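Local coordinates for protein alpha-fucosidase (Bifidobacterium bifidum, PDB 2EAB) that probably releases alpha-1,2-linked L-fucose from glycans by hydrolysis, this chain being the calcium-binding catalytic part of a longer bacterial 1,2-alpha-L-fucosidase, at residues Y284-R292 against E446-V457. Residues are numbered along the deposited sequence; the frame is centred on the assembly and turned at random.
Sequences YKQKYPSYR and EYVEGLVKPGRV. With EDO (1,2-ethanediol), chain H.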
ATOM      1  N   TYR A 284      -0.008 -21.230   8.597  1.00  6.63           N
ATOM      2  CA  TYR A 284      -0.405 -20.672   7.303  1.00  6.73           C
ATOM      3  C   TYR A 284       0.687 -20.899   6.261  1.00  6.66           C
ATOM      4  O   TYR A 284       1.872 -20.835   6.579  1.00  7.01           O
ATOM      5  CB  TYR A 284      -0.670 -19.164   7.412  1.00  6.43           C
ATOM      6  CG  TYR A 284      -0.940 -18.527   6.067  1.00  6.35           C
ATOM      7  CD1 TYR A 284      -2.212 -18.578   5.506  1.00  6.76           C
ATOM      8  CD2 TYR A 284       0.080 -17.907   5.338  1.00  6.10           C
ATOM      9  CE1 TYR A 284      -2.473 -18.033   4.255  1.00  6.21           C
ATOM     10  CE2 TYR A 284      -0.167 -17.352   4.085  1.00  6.51           C
ATOM     11  CZ  TYR A 284      -1.443 -17.415   3.553  1.00  6.02           C
ATOM     12  OH  TYR A 284      -1.680 -16.864   2.308  1.00  6.24           O
ATOM     13  N   LYS A 285       0.290 -21.151   5.019  1.00  6.43           N
ATOM     14  CA  LYS A 285       1.219 -21.029   3.898  1.00  6.75           C
ATOM     15  C   LYS A 285       0.441 -20.521   2.703  1.00  6.31           C
ATOM     16  O   LYS A 285      -0.697 -20.927   2.488  1.00  6.55           O
ATOM     17  CB  LYS A 285       1.888 -22.369   3.579  1.00  6.77           C
ATOM     18  CG  LYS A 285       3.071 -22.276   2.620  1.00  7.55           C
ATOM     19  CD  LYS A 285       3.757 -23.629   2.462  1.00  8.73           C
ATOM     20  CE  LYS A 285       4.850 -23.617   1.396  1.00 10.87           C
ATOM     21  NZ  LYS A 285       5.937 -22.647   1.694  1.00 12.82           N
ATOM     22  N   GLN A 286       1.054 -19.639   1.919  1.00  6.37           N
ATOM     23  CA  GLN A 286       0.421 -19.172   0.693  1.00  7.12           C
ATOM     24  C   GLN A 286       0.672 -20.226  -0.382  1.00  7.14           C
ATOM     25  O   GLN A 286       1.618 -20.124  -1.179  1.00  7.91           O
ATOM     26  CB  GLN A 286       0.927 -17.791   0.273  1.00  7.52           C
ATOM     27  CG  GLN A 286       0.071 -17.195  -0.843  1.00  7.88           C
ATOM     28  CD  GLN A 286       0.430 -15.771  -1.196  1.00  8.01           C
ATOM     29  OE1 GLN A 286       1.475 -15.247  -0.804  1.00 10.49           O
ATOM     30  NE2 GLN A 286      -0.443 -15.129  -1.948  1.00  8.17           N
ATOM     31  N   LYS A 287      -0.174 -21.253  -0.358  1.00  7.32           N
ATOM     32  CA  LYS A 287      -0.017 -22.444  -1.179  1.00  8.59           C
ATOM     33  C   LYS A 287      -1.406 -22.980  -1.492  1.00  7.73           C
ATOM     34  O   LYS A 287      -2.073 -23.530  -0.623  1.00  8.47           O
ATOM     35  CB  LYS A 287       0.810 -23.503  -0.432  1.00  8.91           C
ATOM     36  CG  LYS A 287       1.081 -24.765  -1.249  1.00 10.88           C
ATOM     37  CD  LYS A 287       2.040 -25.729  -0.556  1.00 12.40           C
ATOM     38  CE  LYS A 287       1.333 -26.968  -0.038  1.00 17.02           C
ATOM     39  NZ  LYS A 287       2.286 -28.104   0.152  1.00 18.31           N
ATOM     40  N   TYR A 288      -1.843 -22.801  -2.732  1.00  7.45           N
ATOM     41  CA  TYR A 288      -3.162 -23.245  -3.170  1.00  7.50           C
ATOM     42  C   TYR A 288      -3.128 -24.760  -3.392  1.00  7.43           C
ATOM     43  O   TYR A 288      -2.166 -25.257  -3.975  1.00  7.89           O
ATOM     44  CB  TYR A 288      -3.540 -22.529  -4.475  1.00  7.49           C
ATOM     45  CG  TYR A 288      -4.861 -22.975  -5.046  1.00  6.97           C
ATOM     46  CD1 TYR A 288      -6.054 -22.363  -4.654  1.00  7.49           C
ATOM     47  CD2 TYR A 288      -4.923 -24.018  -5.975  1.00  7.18           C
ATOM     48  CE1 TYR A 288      -7.273 -22.778  -5.160  1.00  7.17           C
ATOM     49  CE2 TYR A 288      -6.131 -24.437  -6.495  1.00  6.90           C
ATOM     50  CZ  TYR A 288      -7.299 -23.815  -6.089  1.00  7.41           C
ATOM     51  OH  TYR A 288      -8.488 -24.255  -6.612  1.00  7.90           O
ATOM     52  N   PRO A 289      -4.188 -25.495  -2.987  1.00  7.29           N
ATOM     53  CA  PRO A 289      -5.424 -25.060  -2.337  1.00  7.35           C
ATOM     54  C   PRO A 289      -5.505 -25.165  -0.811  1.00  7.37           C
ATOM     55  O   PRO A 289      -6.488 -24.699  -0.245  1.00  6.97           O
ATOM     56  CB  PRO A 289      -6.453 -26.006  -2.949  1.00  7.67           C
ATOM     57  CG  PRO A 289      -5.695 -27.297  -3.059  1.00  8.38           C
ATOM     58  CD  PRO A 289      -4.250 -26.929  -3.338  1.00  8.01           C
ATOM     59  N   SER A 290      -4.519 -25.777  -0.154  1.00  6.94           N
ATOM     60  CA  SER A 290      -4.649 -26.094   1.280  1.00  7.27           C
ATOM     61  C   SER A 290      -4.271 -24.956   2.221  1.00  6.53           C
ATOM     62  O   SER A 290      -4.733 -24.912   3.359  1.00  6.50           O
ATOM     63  CB  SER A 290      -3.830 -27.332   1.640  1.00  7.93           C
ATOM     64  OG  SER A 290      -2.441 -27.041   1.656  1.00 10.39           O
ATOM     65  N   TYR A 291      -3.402 -24.067   1.749  1.00  6.22           N
ATOM     66  CA  TYR A 291      -2.935 -22.910   2.521  1.00  6.30           C
ATOM     67  C   TYR A 291      -2.393 -23.253   3.914  1.00  6.26           C
ATOM     68  O   TYR A 291      -2.604 -22.510   4.876  1.00  5.89           O
ATOM     69  CB  TYR A 291      -4.006 -21.812   2.590  1.00  6.40           C
ATOM     70  CG  TYR A 291      -4.276 -21.200   1.236  1.00  6.16           C
ATOM     71  CD1 TYR A 291      -3.534 -20.119   0.784  1.00  6.36           C
ATOM     72  CD2 TYR A 291      -5.256 -21.726   0.396  1.00  6.42           C
ATOM     73  CE1 TYR A 291      -3.767 -19.563  -0.470  1.00  6.46           C
ATOM     74  CE2 TYR A 291      -5.502 -21.181  -0.860  1.00  6.81           C
ATOM     75  CZ  TYR A 291      -4.753 -20.105  -1.290  1.00  6.07           C
ATOM     76  OH  TYR A 291      -5.009 -19.583  -2.540  1.00  6.70           O
ATOM     77  N   ARG A 292      -1.669 -24.369   4.001  1.00  6.47           N
ATOM     78  CA  ARG A 292      -1.025 -24.795   5.248  1.00  7.12           C
ATOM     79  C   ARG A 292       0.381 -25.318   5.000  1.00  7.38           C
ATOM     80  O   ARG A 292       0.673 -25.830   3.920  1.00  7.85           O
ATOM     81  CB  ARG A 292      -1.841 -25.888   5.951  1.00  7.23           C
ATOM     82  CG  ARG A 292      -3.245 -25.484   6.375  1.00  7.13           C
ATOM     83  CD  ARG A 292      -3.229 -24.417   7.465  1.00  7.16           C
ATOM     84  NE  ARG A 292      -4.563 -24.180   8.017  1.00  7.32           N
ATOM     85  CZ  ARG A 292      -5.454 -23.332   7.510  1.00  6.58           C
ATOM     86  NH1 ARG A 292      -5.168 -22.617   6.425  1.00  7.23           N
ATOM     87  NH2 ARG A 292      -6.638 -23.202   8.090  1.00  7.53           N
ATOM     88  N   GLU A 446       4.622 -11.653  -4.821  1.00  6.36           N
ATOM     89  CA  GLU A 446       4.242 -13.014  -4.463  1.00  6.84           C
ATOM     90  C   GLU A 446       2.731 -13.168  -4.259  1.00  6.06           C
ATOM     91  O   GLU A 446       2.152 -14.182  -4.637  1.00  5.99           O
ATOM     92  CB  GLU A 446       5.002 -13.498  -3.230  1.00  6.80           C
ATOM     93  CG  GLU A 446       4.751 -14.982  -2.960  1.00  8.89           C
ATOM     94  CD  GLU A 446       5.418 -15.528  -1.715  1.00  9.41           C
ATOM     95  OE1 GLU A 446       6.339 -14.888  -1.174  1.00 11.92           O
ATOM     96  OE2 GLU A 446       5.007 -16.623  -1.272  1.00 12.14           O
ATOM     97  N   TYR A 447       2.095 -12.149  -3.689  1.00  5.65           N
ATOM     98  CA  TYR A 447       0.647 -12.172  -3.478  1.00  5.88           C
ATOM     99  C   TYR A 447      -0.110 -12.227  -4.804  1.00  5.48           C
ATOM    100  O   TYR A 447      -1.075 -12.976  -4.947  1.00  5.61           O
ATOM    101  CB  TYR A 447       0.211 -10.947  -2.673  1.00  5.86           C
ATOM    102  CG  TYR A 447      -1.250 -10.975  -2.295  1.00  5.78           C
ATOM    103  CD1 TYR A 447      -1.692 -11.747  -1.221  1.00  5.52           C
ATOM    104  CD2 TYR A 447      -2.191 -10.246  -3.021  1.00  5.98           C
ATOM    105  CE1 TYR A 447      -3.030 -11.789  -0.870  1.00  5.39           C
ATOM    106  CE2 TYR A 447      -3.537 -10.288  -2.683  1.00  5.79           C
ATOM    107  CZ  TYR A 447      -3.948 -11.056  -1.604  1.00  5.50           C
ATOM    108  OH  TYR A 447      -5.290 -11.091  -1.286  1.00  6.19           O
ATOM    109  N   VAL A 448       0.330 -11.425  -5.768  1.00  5.65           N
ATOM    110  CA  VAL A 448      -0.336 -11.378  -7.061  1.00  5.62           C
ATOM    111  C   VAL A 448      -0.087 -12.694  -7.809  1.00  5.85           C
ATOM    112  O   VAL A 448      -1.007 -13.253  -8.399  1.00  6.02           O
ATOM    113  CB  VAL A 448       0.075 -10.121  -7.862  1.00  5.73           C
ATOM    114  CG1 VAL A 448      -0.548 -10.142  -9.256  1.00  6.55           C
ATOM    115  CG2 VAL A 448      -0.370  -8.866  -7.112  1.00  6.24           C
ATOM    116  N   GLU A 449       1.140 -13.217  -7.736  1.00  5.88           N
ATOM    117  CA  GLU A 449       1.407 -14.574  -8.235  1.00  6.06           C
ATOM    118  C   GLU A 449       0.477 -15.579  -7.557  1.00  5.87           C
ATOM    119  O   GLU A 449      -0.025 -16.504  -8.200  1.00  6.16           O
ATOM    120  CB  GLU A 449       2.872 -14.965  -8.039  1.00  5.98           C
ATOM    121  CG  GLU A 449       3.811 -14.173  -8.933  1.00  6.47           C
ATOM    122  CD  GLU A 449       5.283 -14.359  -8.611  1.00  6.98           C
ATOM    123  OE1 GLU A 449       5.638 -14.563  -7.430  1.00  8.86           O
ATOM    124  OE2 GLU A 449       6.103 -14.252  -9.553  1.00  8.77           O
ATOM    125  N   GLY A 450       0.229 -15.362  -6.267  1.00  6.07           N
ATOM    126  CA  GLY A 450      -0.667 -16.201  -5.477  1.00  6.28           C
ATOM    127  C   GLY A 450      -2.125 -16.150  -5.900  1.00  6.21           C
ATOM    128  O   GLY A 450      -2.902 -17.041  -5.558  1.00  6.70           O
ATOM    129  N   LEU A 451      -2.509 -15.112  -6.640  1.00  6.26           N
ATOM    130  CA  LEU A 451      -3.868 -15.016  -7.162  1.00  6.28           C
ATOM    131  C   LEU A 451      -4.091 -15.865  -8.405  1.00  5.76           C
ATOM    132  O   LEU A 451      -5.233 -16.088  -8.799  1.00  5.82           O
ATOM    133  CB  LEU A 451      -4.239 -13.564  -7.466  1.00  6.77           C
ATOM    134  CG  LEU A 451      -4.249 -12.590  -6.284  1.00  7.57           C
ATOM    135  CD1 LEU A 451      -4.529 -11.177  -6.770  1.00  9.27           C
ATOM    136  CD2 LEU A 451      -5.261 -13.000  -5.219  1.00  9.91           C
ATOM    137  N   VAL A 452      -3.023 -16.352  -9.037  1.00  5.54           N
ATOM    138  CA  VAL A 452      -3.174 -17.014 -10.329  1.00  5.96           C
ATOM    139  C   VAL A 452      -3.943 -18.333 -10.228  1.00  5.97           C
ATOM    140  O   VAL A 452      -4.926 -18.520 -10.939  1.00  6.02           O
ATOM    141  CB  VAL A 452      -1.828 -17.165 -11.070  1.00  5.87           C
ATOM    142  CG1 VAL A 452      -2.011 -17.930 -12.377  1.00  6.45           C
ATOM    143  CG2 VAL A 452      -1.214 -15.788 -11.335  1.00  6.45           C
ATOM    144  N   LYS A 453      -3.504 -19.242  -9.362  1.00  6.00           N
ATOM    145  CA  LYS A 453      -4.199 -20.523  -9.228  1.00  6.33           C
ATOM    146  C   LYS A 453      -5.675 -20.391  -8.816  1.00  5.92           C
ATOM    147  O   LYS A 453      -6.543 -20.888  -9.529  1.00  6.23           O
ATOM    148  CB  LYS A 453      -3.431 -21.488  -8.320  1.00  6.56           C
ATOM    149  CG  LYS A 453      -2.155 -22.024  -8.951  1.00  7.84           C
ATOM    150  CD  LYS A 453      -1.458 -23.001  -8.029  1.00  9.65           C
ATOM    151  CE  LYS A 453      -0.208 -23.564  -8.680  1.00 11.39           C
ATOM    152  NZ  LYS A 453       0.472 -24.529  -7.779  1.00 13.17           N
ATOM    153  N   PRO A 454      -5.973 -19.713  -7.690  1.00  5.57           N
ATOM    154  CA  PRO A 454      -7.399 -19.542  -7.374  1.00  5.73           C
ATOM    155  C   PRO A 454      -8.136 -18.709  -8.427  1.00  5.74           C
ATOM    156  O   PRO A 454      -9.293 -18.993  -8.746  1.00  5.95           O
ATOM    157  CB  PRO A 454      -7.375 -18.838  -6.014  1.00  5.79           C
ATOM    158  CG  PRO A 454      -6.031 -18.176  -5.942  1.00  5.67           C
ATOM    159  CD  PRO A 454      -5.110 -19.111  -6.655  1.00  6.12           C
ATOM    160  N   GLY A 455      -7.450 -17.722  -8.995  1.00  5.36           N
ATOM    161  CA  GLY A 455      -8.054 -16.841  -9.987  1.00  6.01           C
ATOM    162  C   GLY A 455      -8.405 -17.528 -11.292  1.00  5.29           C
ATOM    163  O   GLY A 455      -9.296 -17.072 -12.008  1.00  5.60           O
ATOM    164  N   ARG A 456      -7.717 -18.623 -11.610  1.00  5.82           N
ATOM    165  CA  ARG A 456      -8.065 -19.417 -12.788  1.00  6.17           C
ATOM    166  C   ARG A 456      -9.428 -20.092 -12.610  1.00  6.01           C
ATOM    167  O   ARG A 456     -10.155 -20.292 -13.582  1.00  6.42           O
ATOM    168  CB  ARG A 456      -6.974 -20.443 -13.101  1.00  6.27           C
ATOM    169  CG  ARG A 456      -5.755 -19.838 -13.775  1.00  6.79           C
ATOM    170  CD  ARG A 456      -4.613 -20.820 -13.816  1.00  7.48           C
ATOM    171  NE  ARG A 456      -3.462 -20.309 -14.549  1.00  6.41           N
ATOM    172  CZ  ARG A 456      -2.299 -20.948 -14.645  1.00  6.73           C
ATOM    173  NH1 ARG A 456      -2.129 -22.132 -14.066  1.00  7.84           N
ATOM    174  NH2 ARG A 456      -1.308 -20.410 -15.338  1.00  7.54           N
ATOM    175  N   VAL A 457      -9.772 -20.439 -11.370  1.00  6.03           N
ATOM    176  CA  VAL A 457     -11.096 -20.977 -11.063  1.00  6.43           C
ATOM    177  C   VAL A 457     -12.152 -19.901 -11.320  1.00  5.86           C
ATOM    178  O   VAL A 457     -13.146 -20.149 -11.992  1.00  5.97           O
ATOM    179  CB  VAL A 457     -11.197 -21.490  -9.603  1.00  6.42           C
ATOM    180  CG1 VAL A 457     -12.562 -22.101  -9.334  1.00  7.43           C
ATOM    181  CG2 VAL A 457     -10.106 -22.513  -9.310  1.00  7.97           C
TER
HETATM  182  C1  EDO H4810      -1.240 -19.530  -3.863  1.00 41.88           C
HETATM  183  O1  EDO H4810      -1.822 -19.575  -5.180  1.00 37.75           O
HETATM  184  C2  EDO H4810       0.157 -20.253  -3.791  1.00 42.08           C
HETATM  185  O2  EDO H4810      -0.007 -21.540  -4.372  1.00 37.35           O
HETATM  186  O   HOH W   1      -2.732 -14.528  -3.180  1.00  7.09           O
HETATM  187  O   HOH W   2       3.263 -18.307  -2.515  1.00 11.52           O
HETATM  188  O   HOH W   3       0.304 -24.515  -4.968  1.00 16.02           O
HETATM  189  O   HOH W   4      -3.865 -17.234  -2.955  1.00  9.12           O
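Tyr288 lays one face of its ring over Pro454 of helix 452-463: Pro454 N stands 4.0 Å above the ring plane, offset toward the rim, and Pro454 CD lies 3.9 Å from Tyr288 CD1. Two neighbours approach the ring obliquely, Lys453 with its CB, 3.8 Å from Tyr288 CD2, and Val457 with its CG2, 3.6 Å from Tyr288 OH. CG anti to the backbone N (chi1 177°) carries the ring across to Pro454 and Val457; Pro289, joined by a cis peptide, puts its CB over the centre of the opposite face. Replacing Tyr288 by an alanine would probably open a gap beside Pro454 and leave Val457 without its partner from the loop.

Gln286, extended throughout, directs its amide at helix 442-450, where NE2 comes within 3.5 Å of Tyr447 CA. Gly450 has no side chain to obstruct this approach; a CB there would clash with the amide.

The contact thus joins the loop following strand 273-282 of the N-terminal beta region to two consecutive helices of the family 95 catalytic domain. No direct hydrogen bond spans it; waters bridge instead, one from Gln286 NE2 (weakly) to Tyr447 O, another from Gln286 O to Glu446 OE2. Tyr291 OH, 3.8 Å from Pro454 CG, reaches Gly450 O through a third. An ethanediol, probably from the crystallisation liquor, also bridges: its O2 accepts from Tyr288 N (2.8 Å, 171°) and its O1 donates to Gly450 O.

Farther out, Lys453 NZ forms a salt bridge with Glu471, while Tyr447 OH hydrogen-bonds to Thr488 O, and the Tyr447 side chain lies about 4 Å from that of the calcium-site residue Leu393.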